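Local atomic coordinates of beta-lactamase (Klebsiella pneumoniae, PDB entry 6KBY), a protein that probably hydrolyses beta-lactam antibiotics to substituted beta-amino acids, as a class C beta-lactamase, and binds adenosine monophosphate in its ligand pocket. Residues Lys74-Thr79 with Lys182-Gln187; Gln242-Gln247 with Ala262-Tyr267; Thr79-Ala84 with Gly88-Asp93. All coordinates share one frame; numbering follows the deposited sequence.

Interaction 1 of 3, residues Lys74-Thr79 with Lys182-Gln187; sequences KTFAAT and KTLLPQ
Phe-76 and Thr-79, one turn apart on helix 72-86, meet two consecutive leucines of helix 176-187. The closest ring contact is oblique: CE2 of Phe-76 lies 3.7 Å from CD2 of Leu-185, whose side chain runs at about a right angle to that of the phenylalanine. Leu-184 brings its own CD2 to the edge of the same ring, near its plane, and rests this methyl 3.7 Å from the backbone O of Phe-76. Its second branch serves the threonine, with CD1 of Leu-184 3.8 Å from CG2 of Thr-79. Leu-184 extends both methyls toward helix 72-86 because its chi1 of -179° sets CG opposite the backbone N. In this helical region of the beta-lactamase fold the axes of the short segments approach to 11.1 Å at an angle of 105°, and the contact is made by reaching side chains rather than by close backbones. Thr-79 can offer a methyl because its hydroxyl turns back on its own helix: OG1 of Thr-79 bonds to O of Thr-75 at 2.8 Å. That carbonyl also accepts from N of Thr-79, on the opposite face of its plane. Further out, Tyr-240 stacks its ring with Phe-76 and hydrogen-bonds through OH to Thr-75 OG1. Lys-74, on the same helix, touches the bound AMP and hydrogen-bonds through NZ to Ser-71 and Asn-158.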
loop_
_atom_site.group_PDB
_atom_site.type_symbol
_atom_site.label_atom_id
_atom_site.label_comp_id
_atom_site.label_asym_id
_atom_site.label_seq_id
_atom_site.Cartn_x
_atom_site.Cartn_y
_atom_site.Cartn_z
ATOM N N LYS A 74 -1.143 -1.360 -3.889
ATOM C CA LYS A 74 -2.285 -2.259 -3.762
ATOM C C LYS A 74 -3.428 -1.599 -3.008
ATOM O O LYS A 74 -4.602 -1.906 -3.261
ATOM C CB LYS A 74 -1.874 -3.548 -3.052
ATOM C CG LYS A 74 -0.799 -4.346 -3.776
ATOM C CD LYS A 74 -0.660 -5.748 -3.195
ATOM C CE LYS A 74 0.138 -6.663 -4.111
ATOM N NZ LYS A 74 1.486 -6.103 -4.401
ATOM N N THR A 75 -3.114 -0.703 -2.063
ATOM C CA THR A 75 -4.181 -0.048 -1.317
ATOM C C THR A 75 -4.964 0.918 -2.195
ATOM O O THR A 75 -6.132 1.192 -1.909
ATOM C CB THR A 75 -3.655 0.674 -0.065
ATOM O OG1 THR A 75 -2.863 1.816 -0.433
ATOM C CG2 THR A 75 -2.850 -0.254 0.828
ATOM N N PHE A 76 -4.340 1.451 -3.250
ATOM C CA PHE A 76 -5.069 2.294 -4.193
ATOM C C PHE A 76 -6.014 1.466 -5.055
ATOM O O PHE A 76 -7.129 1.902 -5.349
ATOM C CB PHE A 76 -4.092 3.114 -5.040
ATOM C CG PHE A 76 -3.317 4.115 -4.232
ATOM C CD1 PHE A 76 -2.153 3.741 -3.579
ATOM C CD2 PHE A 76 -3.786 5.406 -4.053
ATOM C CE1 PHE A 76 -1.454 4.646 -2.797
ATOM C CE2 PHE A 76 -3.088 6.318 -3.269
ATOM C CZ PHE A 76 -1.922 5.934 -2.644
ATOM N N ALA A 77 -5.587 0.269 -5.463
ATOM C CA ALA A 77 -6.494 -0.635 -6.162
ATOM C C ALA A 77 -7.695 -0.972 -5.286
ATOM O O ALA A 77 -8.837 -0.998 -5.764
ATOM C CB ALA A 77 -5.752 -1.906 -6.586
ATOM N N ALA A 78 -7.460 -1.213 -3.994
ATOM C CA ALA A 78 -8.561 -1.483 -3.074
ATOM C C ALA A 78 -9.452 -0.264 -2.898
ATOM O O ALA A 78 -10.683 -0.395 -2.855
ATOM C CB ALA A 78 -8.028 -1.950 -1.721
ATOM N N THR A 79 -8.858 0.925 -2.749
ATOM C CA THR A 79 -9.679 2.123 -2.622
ATOM C C THR A 79 -10.553 2.312 -3.855
ATOM O O THR A 79 -11.726 2.679 -3.741
ATOM C CB THR A 79 -8.799 3.348 -2.355
ATOM O OG1 THR A 79 -8.054 3.151 -1.145
ATOM C CG2 THR A 79 -9.652 4.602 -2.189
ATOM N N LYS A 182 -7.047 10.102 -13.242
ATOM C CA LYS A 182 -8.070 11.091 -13.559
ATOM C C LYS A 182 -9.176 11.173 -12.521
ATOM O O LYS A 182 -9.777 12.241 -12.367
ATOM C CB LYS A 182 -8.693 10.822 -14.933
ATOM C CG LYS A 182 -7.717 10.894 -16.083
ATOM C CD LYS A 182 -7.300 12.321 -16.363
ATOM C CE LYS A 182 -6.316 12.358 -17.512
ATOM N NZ LYS A 182 -5.978 13.747 -17.914
ATOM N N THR A 183 -9.465 10.088 -11.797
ATOM C CA THR A 183 -10.521 10.099 -10.787
ATOM C C THR A 183 -9.982 10.024 -9.363
ATOM O O THR A 183 -10.195 10.951 -8.578
ATOM C CB THR A 183 -11.564 9.000 -11.041
ATOM O OG1 THR A 183 -12.240 9.274 -12.273
ATOM C CG2 THR A 183 -12.590 8.968 -9.910
ATOM N N LEU A 184 -9.273 8.952 -9.004
ATOM C CA LEU A 184 -9.009 8.684 -7.592
ATOM C C LEU A 184 -8.005 9.667 -7.000
ATOM O O LEU A 184 -8.301 10.353 -6.014
ATOM C CB LEU A 184 -8.547 7.244 -7.392
ATOM C CG LEU A 184 -8.277 6.914 -5.920
ATOM C CD1 LEU A 184 -9.529 7.053 -5.074
ATOM C CD2 LEU A 184 -7.663 5.536 -5.751
ATOM N N LEU A 185 -6.800 9.731 -7.566
ATOM C CA LEU A 185 -5.800 10.637 -7.010
ATOM C C LEU A 185 -6.252 12.091 -7.035
ATOM O O LEU A 185 -6.053 12.785 -6.023
ATOM C CB LEU A 185 -4.430 10.421 -7.674
ATOM C CG LEU A 185 -3.840 9.016 -7.517
ATOM C CD1 LEU A 185 -2.607 8.855 -8.384
ATOM C CD2 LEU A 185 -3.518 8.717 -6.056
ATOM N N PRO A 186 -6.860 12.609 -8.111
ATOM C CA PRO A 186 -7.363 13.990 -8.045
ATOM C C PRO A 186 -8.393 14.214 -6.952
ATOM O O PRO A 186 -8.324 15.232 -6.254
ATOM C CB PRO A 186 -7.932 14.222 -9.452
ATOM C CG PRO A 186 -7.121 13.321 -10.320
ATOM C CD PRO A 186 -6.905 12.084 -9.488
ATOM N N GLN A 187 -9.341 13.291 -6.775
ATOM C CA GLN A 187 -10.356 13.459 -5.734
ATOM C C GLN A 187 -9.749 13.412 -4.336
ATOM O O GLN A 187 -10.293 14.019 -3.402
ATOM C CB GLN A 187 -11.456 12.402 -5.867
ATOM C CG GLN A 187 -12.456 12.640 -6.992
ATOM C CD GLN A 187 -13.717 11.805 -6.824
ATOM O OE1 GLN A 187 -14.181 11.576 -5.705
ATOM N NE2 GLN A 187 -14.279 11.345 -7.936
#

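Interaction 2 of 3, residues Gln242-Gln247 with Ala262-Tyr267; sequences QANMGQ and ATHTGY
His-264 reaches Asn-244 with the edge of its imidazole, and the contact can be traced outward along the asparagine. CB of Asn-244 already lies 3.8 Å from NE2 of His-264. CG comes slightly nearer to the same nitrogen, and the branch then divides. OD1 of Asn-244 accepts a hydrogen bond from NE2 of His-264 at 2.7 Å, with an N-H...O angle of 165°. The acceptor lies close to the ring plane, while seen from the amide the donor is somewhat tilted from the carbonyl plane. The amide and ring planes are turned 25° from each other. The other branch, ND2, turns back to bond with O of Tyr-240, so both ends of the amide are engaged and its flip state is fixed by opposite demands: a donor at one end and an acceptor at the other.

The last turn of helix 234-244, whose carbonyls include those of Gln-242 and Ala-243, closes in a Schellman motif. Gly-246, with positive phi, is the C-prime residue; its N bonds to O of Ala-243, and N of Gln-247 bonds to O of Gln-242. On the other side, Ala-262 to Thr-265 form a type I beta turn that leads from helix 255-262 toward strand 266-270. N of Thr-265 closes this turn on O of Ala-262, an oxygen that OG1 of Thr-265 also reaches, at 2.8 Å, from the same face.

With CG anti to the carbonyl carbon (chi1 -47°), the turn residue His-264 directs its ring toward the helix end. CE1 of His-264 lies 3.1 Å from the backbone O of Asn-244, which sits in the ring plane, and Trp-279 meets the imidazole edge-to-face.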
loop_
_atom_site.group_PDB
_atom_site.type_symbol
_atom_site.label_atom_id
_atom_site.label_comp_id
_atom_site.label_asym_id
_atom_site.label_seq_id
_atom_site.Cartn_x
_atom_site.Cartn_y
_atom_site.Cartn_z
ATOM N N GLN A 242 -4.136 10.827 6.318
ATOM C CA GLN A 242 -5.127 11.672 6.977
ATOM C C GLN A 242 -6.526 11.425 6.431
ATOM O O GLN A 242 -7.503 11.407 7.191
ATOM C CB GLN A 242 -4.752 13.147 6.830
ATOM C CG GLN A 242 -3.536 13.557 7.625
ATOM C CD GLN A 242 -3.592 15.023 7.986
ATOM O OE1 GLN A 242 -3.332 15.886 7.148
ATOM N NE2 GLN A 242 -3.966 15.315 9.226
ATOM N N ALA A 243 -6.648 11.272 5.113
ATOM C CA ALA A 243 -7.954 10.993 4.520
ATOM C C ALA A 243 -8.510 9.669 5.032
ATOM O O ALA A 243 -9.716 9.540 5.293
ATOM C CB ALA A 243 -7.825 10.964 2.997
ATOM N N ASN A 244 -7.637 8.669 5.177
ATOM C CA ASN A 244 -8.014 7.386 5.755
ATOM C C ASN A 244 -8.420 7.493 7.219
ATOM O O ASN A 244 -9.064 6.571 7.730
ATOM C CB ASN A 244 -6.891 6.360 5.568
ATOM C CG ASN A 244 -7.004 5.621 4.250
ATOM O OD1 ASN A 244 -7.824 4.710 4.114
ATOM N ND2 ASN A 244 -6.200 6.019 3.260
ATOM N N MET A 245 -8.086 8.591 7.896
ATOM C CA MET A 245 -8.540 8.842 9.258
ATOM C C MET A 245 -9.628 9.904 9.322
ATOM O O MET A 245 -9.950 10.392 10.412
ATOM C CB MET A 245 -7.358 9.192 10.162
ATOM C CG MET A 245 -6.358 8.052 10.264
ATOM S SD MET A 245 -5.112 8.256 11.553
ATOM C CE MET A 245 -4.098 9.560 10.876
ATOM N N GLY A 246 -10.214 10.262 8.183
ATOM C CA GLY A 246 -11.332 11.182 8.164
ATOM C C GLY A 246 -10.993 12.591 8.584
ATOM O O GLY A 246 -11.881 13.334 9.011
ATOM N N GLN A 247 -9.731 12.988 8.478
ATOM C CA GLN A 247 -9.302 14.270 9.016
ATOM C C GLN A 247 -9.463 15.426 8.045
ATOM O O GLN A 247 -9.317 16.583 8.459
ATOM C CB GLN A 247 -7.840 14.195 9.446
ATOM C CG GLN A 247 -7.591 13.296 10.634
ATOM C CD GLN A 247 -6.127 13.306 11.030
ATOM O OE1 GLN A 247 -5.288 12.727 10.349
ATOM N NE2 GLN A 247 -5.811 13.987 12.120
ATOM N N ALA A 262 -14.213 2.229 4.075
ATOM C CA ALA A 262 -14.659 0.856 3.877
ATOM C C ALA A 262 -13.522 -0.089 3.518
ATOM O O ALA A 262 -13.671 -1.303 3.701
ATOM C CB ALA A 262 -15.768 0.778 2.823
ATOM N N THR A 263 -12.390 0.420 3.011
ATOM C CA THR A 263 -11.267 -0.484 2.764
ATOM C C THR A 263 -10.723 -1.080 4.051
ATOM O O THR A 263 -9.986 -2.073 3.989
ATOM C CB THR A 263 -10.097 0.170 2.013
ATOM O OG1 THR A 263 -9.511 1.202 2.814
ATOM C CG2 THR A 263 -10.508 0.713 0.652
ATOM N N HIS A 264 -11.035 -0.474 5.201
ATOM C CA HIS A 264 -10.569 -0.970 6.489
ATOM C C HIS A 264 -11.462 -2.063 7.062
ATOM O O HIS A 264 -11.207 -2.510 8.185
ATOM C CB HIS A 264 -10.513 0.150 7.537
ATOM C CG HIS A 264 -9.859 1.425 7.088
ATOM N ND1 HIS A 264 -9.880 2.555 7.874
ATOM C CD2 HIS A 264 -9.184 1.763 5.962
ATOM C CE1 HIS A 264 -9.254 3.537 7.252
ATOM N NE2 HIS A 264 -8.817 3.084 6.092
ATOM N N THR A 265 -12.503 -2.483 6.343
ATOM C CA THR A 265 -13.367 -3.556 6.814
ATOM C C THR A 265 -12.551 -4.836 6.914
ATOM O O THR A 265 -11.783 -5.161 6.006
ATOM C CB THR A 265 -14.512 -3.748 5.816
ATOM O OG1 THR A 265 -15.205 -2.505 5.660
ATOM C CG2 THR A 265 -15.485 -4.799 6.302
ATOM N N GLY A 266 -12.698 -5.552 8.029
ATOM C CA GLY A 266 -11.953 -6.780 8.257
ATOM C C GLY A 266 -12.690 -7.999 7.744
ATOM O O GLY A 266 -13.820 -8.278 8.160
ATOM N N TYR A 267 -12.059 -8.741 6.834
ATOM C CA TYR A 267 -12.718 -9.834 6.131
ATOM C C TYR A 267 -12.178 -11.212 6.468
ATOM O O TYR A 267 -12.936 -12.188 6.397
ATOM C CB TYR A 267 -12.619 -9.623 4.617
ATOM C CG TYR A 267 -13.382 -8.425 4.114
ATOM C CD1 TYR A 267 -14.766 -8.402 4.154
ATOM C CD2 TYR A 267 -12.720 -7.315 3.597
ATOM C CE1 TYR A 267 -15.474 -7.318 3.688
ATOM C CE2 TYR A 267 -13.422 -6.220 3.122
ATOM C CZ TYR A 267 -14.800 -6.227 3.174
ATOM O OH TYR A 267 -15.536 -5.160 2.703
#

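Interaction 3 of 3, residues Thr79-Ala84 with Gly88-Asp93; sequences TLASYA and GKLSLD
The carbonyl of Ala-84, in the last turns of helix 72-86, holds the chain as it leaves the helix. N of Lys-89 bonds to O of Ala-84 at 2.9 Å, with an N-H...O angle of 158°. N of Gly-88 is also near this oxygen, but its angle is too poor for a bond. Gly-88 is the first residue to leave helical backbone angles, and its phi of 81° accompanies two bonds back into the last turn, the signature of a Schellman motif. Beyond it the segment 88-93 has no regular secondary structure.

The reversal brings Leu-90 back over the helix. CB and CD1 of Leu-90 both lie 3.9 Å from CB of Ala-84, while CD1 continues to Ala-81, coming to 3.8 Å from its backbone O and 4.3 Å from its CB. Leu-90 reaches so far down the helix because CG stands anti to the backbone N (chi1 -180°). Lys-89 contributes with the root of its side chain, CB lying 3.6 Å from O of Ala-84, whereas its bent chain carries the amine away.

Helix 158-171 packs beside the same alanines, through Leu-164 and Ala-168 on Ala-81 and Ser-171 on Ala-84. Ser-82 instead bonds to O of Ala-259 in helix 255-262, and Leu-80 touches helix 176-187.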
loop_
_atom_site.group_PDB
_atom_site.type_symbol
_atom_site.label_atom_id
_atom_site.label_comp_id
_atom_site.label_asym_id
_atom_site.label_seq_id
_atom_site.Cartn_x
_atom_site.Cartn_y
_atom_site.Cartn_z
ATOM N N THR A 79 -8.858 0.925 -2.749
ATOM C CA THR A 79 -9.679 2.123 -2.622
ATOM C C THR A 79 -10.553 2.312 -3.855
ATOM O O THR A 79 -11.726 2.679 -3.741
ATOM C CB THR A 79 -8.799 3.348 -2.355
ATOM O OG1 THR A 79 -8.054 3.151 -1.145
ATOM C CG2 THR A 79 -9.652 4.602 -2.189
ATOM N N LEU A 80 -10.011 2.022 -5.041
ATOM C CA LEU A 80 -10.813 2.118 -6.257
ATOM C C LEU A 80 -11.949 1.103 -6.259
ATOM O O LEU A 80 -13.085 1.439 -6.616
ATOM C CB LEU A 80 -9.929 1.947 -7.493
ATOM C CG LEU A 80 -10.668 2.239 -8.804
ATOM C CD1 LEU A 80 -10.967 3.729 -8.947
ATOM C CD2 LEU A 80 -9.885 1.719 -10.001
ATOM N N ALA A 81 -11.667 -0.142 -5.870
ATOM C CA ALA A 81 -12.730 -1.142 -5.796
ATOM C C ALA A 81 -13.794 -0.741 -4.786
ATOM O O ALA A 81 -14.995 -0.919 -5.027
ATOM C CB ALA A 81 -12.141 -2.506 -5.440
ATOM N N SER A 82 -13.369 -0.194 -3.646
ATOM C CA SER A 82 -14.313 0.263 -2.639
ATOM C C SER A 82 -15.145 1.427 -3.163
ATOM O O SER A 82 -16.355 1.504 -2.906
ATOM C CB SER A 82 -13.538 0.649 -1.382
ATOM O OG SER A 82 -14.419 0.989 -0.340
ATOM N N TYR A 83 -14.517 2.335 -3.916
ATOM C CA TYR A 83 -15.252 3.434 -4.530
ATOM C C TYR A 83 -16.288 2.914 -5.516
ATOM O O TYR A 83 -17.439 3.367 -5.520
ATOM C CB TYR A 83 -14.264 4.382 -5.206
ATOM C CG TYR A 83 -14.897 5.566 -5.893
ATOM C CD1 TYR A 83 -15.442 6.609 -5.158
ATOM C CD2 TYR A 83 -14.917 5.657 -7.277
ATOM C CE1 TYR A 83 -16.013 7.702 -5.788
ATOM C CE2 TYR A 83 -15.484 6.744 -7.913
ATOM C CZ TYR A 83 -16.027 7.762 -7.163
ATOM O OH TYR A 83 -16.593 8.851 -7.789
ATOM N N ALA A 84 -15.911 1.939 -6.341
ATOM C CA ALA A 84 -16.883 1.326 -7.238
ATOM C C ALA A 84 -18.012 0.672 -6.454
ATOM O O ALA A 84 -19.184 0.744 -6.853
ATOM C CB ALA A 84 -16.188 0.307 -8.138
ATOM N N GLY A 88 -22.237 1.700 -6.251
ATOM C CA GLY A 88 -23.227 0.799 -6.805
ATOM C C GLY A 88 -22.809 0.070 -8.060
ATOM O O GLY A 88 -23.672 -0.512 -8.729
ATOM N N LYS A 89 -21.517 0.060 -8.392
ATOM C CA LYS A 89 -21.039 -0.533 -9.634
ATOM C C LYS A 89 -20.435 -1.915 -9.448
ATOM O O LYS A 89 -20.190 -2.604 -10.443
ATOM C CB LYS A 89 -19.996 0.380 -10.292
ATOM C CG LYS A 89 -20.479 1.800 -10.517
ATOM C CD LYS A 89 -21.702 1.829 -11.415
ATOM C CE LYS A 89 -22.254 3.238 -11.532
ATOM N NZ LYS A 89 -21.182 4.252 -11.338
ATOM N N LEU A 90 -20.210 -2.339 -8.207
ATOM C CA LEU A 90 -19.453 -3.542 -7.915
ATOM C C LEU A 90 -20.008 -4.136 -6.633
ATOM O O LEU A 90 -20.266 -3.401 -5.680
ATOM C CB LEU A 90 -17.981 -3.141 -7.724
ATOM C CG LEU A 90 -16.881 -4.142 -7.405
ATOM C CD1 LEU A 90 -15.554 -3.519 -7.762
ATOM C CD2 LEU A 90 -16.892 -4.493 -5.946
ATOM N N SER A 91 -20.205 -5.451 -6.615
ATOM C CA SER A 91 -20.445 -6.191 -5.382
ATOM C C SER A 91 -19.264 -7.113 -5.122
ATOM O O SER A 91 -18.911 -7.937 -5.975
ATOM C CB SER A 91 -21.713 -7.032 -5.452
ATOM O OG SER A 91 -21.739 -7.896 -4.325
ATOM N N LEU A 92 -18.670 -6.989 -3.937
ATOM C CA LEU A 92 -17.488 -7.776 -3.610
ATOM C C LEU A 92 -17.781 -9.266 -3.523
ATOM O O LEU A 92 -16.870 -10.077 -3.722
ATOM C CB LEU A 92 -16.879 -7.275 -2.303
ATOM C CG LEU A 92 -16.360 -5.836 -2.330
ATOM C CD1 LEU A 92 -16.006 -5.380 -0.929
ATOM C CD2 LEU A 92 -15.141 -5.747 -3.224
ATOM N N ASP A 93 -19.025 -9.645 -3.243
ATOM C CA ASP A 93 -19.350 -11.056 -3.105
ATOM C C ASP A 93 -19.547 -11.765 -4.438
ATOM O O ASP A 93 -19.550 -12.998 -4.466
ATOM C CB ASP A 93 -20.566 -11.210 -2.191
ATOM C CG ASP A 93 -20.215 -11.010 -0.730
ATOM O OD1 ASP A 93 -19.250 -11.651 -0.275
ATOM O OD2 ASP A 93 -20.880 -10.191 -0.048
#

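Interactions 1 and 3 share helix 72-86 and overlap at Thr-79. The touching residues of interaction 1 are all buried, on the helix that also carries the pocket residue Lys-74; those of interaction 3 include exposed Gly-88 and Lys-89, farther from the chain's centre. Interaction 2 is also buried but away from the annotated sites. Chemistry follows place: apolar branches join two crossing helices in interaction 1, one imidazole-amide hydrogen bond dominates interaction 2, and interaction 3 combines a backbone cap with leucine-alanine packing. Thr-263 of interaction 2 connects all three, its CG2 lying 3.7 Å from CA of Thr-79 and equally far from CB of Ser-82.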